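Local coordinates for protein intimin (Escherichia coli, PDB 6TPL) that probably serves bacterial adhesion as part of the passenger of an outer-membrane adhesin, where its two extracellular Ig-like domains form an extended juncture, at residues V128-G133 / Q140-T145. Residues are numbered along the deposited sequence; the frame is centred on the assembly and turned at random.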
ATOM      1  N   VAL A 128      -0.256  -9.604   6.869  1.00 11.28           N
ATOM      2  CA  VAL A 128       1.052  -9.479   6.239  1.00 10.10           C
ATOM      3  C   VAL A 128       1.365 -10.791   5.536  1.00 13.17           C
ATOM      4  O   VAL A 128       0.981 -11.871   6.000  1.00 15.27           O
ATOM      5  CB  VAL A 128       2.144  -9.141   7.273  1.00  9.69           C
ATOM      6  CG1 VAL A 128       3.516  -9.429   6.700  1.00 16.07           C
ATOM      7  CG2 VAL A 128       2.021  -7.694   7.712  1.00 10.39           C
ATOM      8  N   LYS A 129       2.061 -10.694   4.406  1.00 10.80           N
ATOM      9  CA  LYS A 129       2.555 -11.858   3.687  1.00 11.56           C
ATOM     10  C   LYS A 129       4.073 -11.787   3.608  1.00 11.71           C
ATOM     11  O   LYS A 129       4.643 -10.709   3.414  1.00 11.48           O
ATOM     12  CB  LYS A 129       1.962 -11.948   2.280  1.00 12.20           C
ATOM     13  CG  LYS A 129       2.072 -13.331   1.660  1.00 13.17           C
ATOM     14  CD  LYS A 129       1.558 -13.335   0.232  1.00 14.03           C
ATOM     15  CE  LYS A 129       1.461 -14.746  -0.327  1.00 16.00           C
ATOM     16  NZ  LYS A 129       0.894 -14.740  -1.707  1.00 20.29           N
ATOM     17  N   VAL A 130       4.719 -12.938   3.762  1.00 12.27           N
ATOM     18  CA  VAL A 130       6.169 -13.059   3.689  1.00 12.67           C
ATOM     19  C   VAL A 130       6.505 -14.038   2.576  1.00 13.61           C
ATOM     20  O   VAL A 130       5.921 -15.124   2.505  1.00 14.07           O
ATOM     21  CB  VAL A 130       6.764 -13.536   5.025  1.00 12.72           C
ATOM     22  CG1 VAL A 130       8.267 -13.677   4.901  1.00 13.38           C
ATOM     23  CG2 VAL A 130       6.397 -12.577   6.137  1.00 13.46           C
ATOM     24  N   MET A 131       7.466 -13.671   1.730  1.00 14.06           N
ATOM     25  CA  MET A 131       7.842 -14.515   0.607  1.00 15.10           C
ATOM     26  C   MET A 131       9.357 -14.536   0.437  1.00 15.75           C
ATOM     27  O   MET A 131      10.076 -13.644   0.891  1.00 15.49           O
ATOM     28  CB  MET A 131       7.177 -14.043  -0.694  1.00 15.88           C
ATOM     29  CG  MET A 131       5.689 -13.796  -0.560  1.00 14.89           C
ATOM     30  SD  MET A 131       4.888 -13.457  -2.148  1.00 15.72           S
ATOM     31  CE  MET A 131       4.886 -15.080  -2.904  1.00 17.09           C
ATOM     32  N   LYS A 132       9.826 -15.597  -0.218  1.00 16.78           N
ATOM     33  CA  LYS A 132      11.223 -15.774  -0.592  1.00 17.72           C
ATOM     34  C   LYS A 132      11.212 -16.582  -1.879  1.00 18.85           C
ATOM     35  O   LYS A 132      10.495 -17.583  -1.970  1.00 19.14           O
ATOM     36  CB  LYS A 132      12.014 -16.500   0.502  1.00 18.79           C
ATOM     37  CG  LYS A 132      13.486 -16.722   0.168  1.00 26.61           C
ATOM     38  CD  LYS A 132      14.238 -17.279   1.374  1.00 35.13           C
ATOM     39  CE  LYS A 132      13.531 -18.497   1.960  1.00 44.43           C
ATOM     40  NZ  LYS A 132      14.284 -19.119   3.084  1.00 51.10           N
ATOM     41  N   GLY A 133      11.965 -16.134  -2.877  1.00 22.53           N
ATOM     42  CA  GLY A 133      11.926 -16.791  -4.172  1.00 21.19           C
ATOM     43  C   GLY A 133      10.559 -16.773  -4.817  1.00 23.47           C
ATOM     44  O   GLY A 133      10.223 -17.684  -5.584  1.00 21.81           O
ATOM     45  N   GLN A 140       7.629 -17.936   9.735  1.00 17.37           N
ATOM     46  CA  GLN A 140       8.447 -16.739   9.886  1.00 18.28           C
ATOM     47  C   GLN A 140       7.781 -15.807  10.890  1.00 21.26           C
ATOM     48  O   GLN A 140       6.578 -15.543  10.797  1.00 17.34           O
ATOM     49  CB  GLN A 140       8.614 -16.036   8.538  1.00 18.05           C
ATOM     50  CG  GLN A 140       9.540 -14.838   8.567  1.00 19.87           C
ATOM     51  CD  GLN A 140      10.999 -15.231   8.452  1.00 23.19           C
ATOM     52  OE1 GLN A 140      11.321 -16.345   8.034  1.00 31.52           O
ATOM     53  NE2 GLN A 140      11.889 -14.316   8.813  1.00 20.00           N
ATOM     54  N   GLU A 141       8.558 -15.315  11.849  1.00 18.33           N
ATOM     55  CA  GLU A 141       8.018 -14.438  12.882  1.00 15.18           C
ATOM     56  C   GLU A 141       7.881 -13.022  12.337  1.00 14.97           C
ATOM     57  O   GLU A 141       8.884 -12.383  11.998  1.00 14.40           O
ATOM     58  CB  GLU A 141       8.912 -14.448  14.124  1.00 20.13           C
ATOM     59  CG  GLU A 141       8.739 -15.677  15.005  1.00 20.91           C
ATOM     60  CD  GLU A 141       9.336 -15.497  16.392  1.00 27.98           C
ATOM     61  OE1 GLU A 141       9.168 -16.411  17.225  1.00 31.69           O
ATOM     62  OE2 GLU A 141       9.965 -14.449  16.652  1.00 29.59           O
ATOM     63  N   VAL A 142       6.644 -12.542  12.239  1.00 14.53           N
ATOM     64  CA  VAL A 142       6.356 -11.153  11.906  1.00  9.93           C
ATOM     65  C   VAL A 142       6.027 -10.421  13.195  1.00 11.72           C
ATOM     66  O   VAL A 142       5.139 -10.843  13.945  1.00 13.20           O
ATOM     67  CB  VAL A 142       5.194 -11.047  10.906  1.00 11.95           C
ATOM     68  CG1 VAL A 142       4.915  -9.586  10.583  1.00 10.81           C
ATOM     69  CG2 VAL A 142       5.497 -11.839   9.645  1.00 11.44           C
ATOM     70  N   THR A 143       6.735  -9.328  13.460  1.00 12.04           N
ATOM     71  CA  THR A 143       6.499  -8.514  14.645  1.00  9.96           C
ATOM     72  C   THR A 143       5.769  -7.238  14.242  1.00  9.80           C
ATOM     73  O   THR A 143       6.166  -6.561  13.284  1.00  9.09           O
ATOM     74  CB  THR A 143       7.809  -8.183  15.367  1.00 13.69           C
ATOM     75  OG1 THR A 143       8.425  -9.397  15.821  1.00 14.12           O
ATOM     76  CG2 THR A 143       7.539  -7.279  16.569  1.00 13.21           C
ATOM     77  N   PHE A 144       4.694  -6.929  14.970  1.00  9.71           N
ATOM     78  CA  PHE A 144       3.830  -5.786  14.703  1.00 11.83           C
ATOM     79  C   PHE A 144       3.965  -4.762  15.824  1.00 13.72           C
ATOM     80  O   PHE A 144       4.113  -5.129  16.993  1.00 12.49           O
ATOM     81  CB  PHE A 144       2.345  -6.202  14.615  1.00 11.34           C
ATOM     82  CG  PHE A 144       2.019  -7.146  13.489  1.00 10.14           C
ATOM     83  CD1 PHE A 144       2.240  -8.514  13.617  1.00 11.57           C
ATOM     84  CD2 PHE A 144       1.458  -6.670  12.313  1.00 11.56           C
ATOM     85  CE1 PHE A 144       1.932  -9.389  12.588  1.00 11.09           C
ATOM     86  CE2 PHE A 144       1.148  -7.539  11.274  1.00 13.22           C
ATOM     87  CZ  PHE A 144       1.384  -8.899  11.413  1.00 11.94           C
ATOM     88  N   THR A 145       3.859  -3.478  15.481  1.00 11.86           N
ATOM     89  CA  THR A 145       3.782  -2.403  16.463  1.00 13.37           C
ATOM     90  C   THR A 145       2.696  -1.425  16.034  1.00 13.18           C
ATOM     91  O   THR A 145       2.258  -1.433  14.882  1.00 10.00           O
ATOM     92  CB  THR A 145       5.115  -1.662  16.624  1.00 18.39           C
ATOM     93  OG1 THR A 145       5.514  -1.097  15.370  1.00 21.69           O
ATOM     94  CG2 THR A 145       6.194  -2.608  17.112  1.00 19.10           C
TER
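V142 lays its two methyls against two valines of the facing strand. CG2 meets V130 CG2 end-on at 3.7 Å, while CG1 slants across V128 and stands 4.1 Å from V128 CG1. In V142, CG1 lies anti to the backbone N (chi1 180°) and CG2 beside it, a branching that lets one residue serve both neighbours. Strands 124-132 and 141-146 belong to the two different sheets of a bacterial Ig-like β-sandwich, and the chain passes from one to the other by way of the short strand 135-136, which pairs with 124-132; the axes of the two short segments come within 9.1 Å, their N-to-C directions 142° apart, and apolar side chains rather than backbone bonds join them. Further along strand 141-146, V128 CG2 meets the ring of F144 obliquely, 3.7 Å from CE2. F144 has chi1 -63°, its CG beside the backbone N, and this turns the CE2-CZ side of the ring toward that methyl. I109 and A180 also pack on V128, and V166 on F144. Toward the connection, Q140 passes V130 at about a right angle, its aliphatic CG near V130 CG1 (4.1 Å); its backbone N is hydrogen-bonded to T158 OG1, in the loop after strand 155-157.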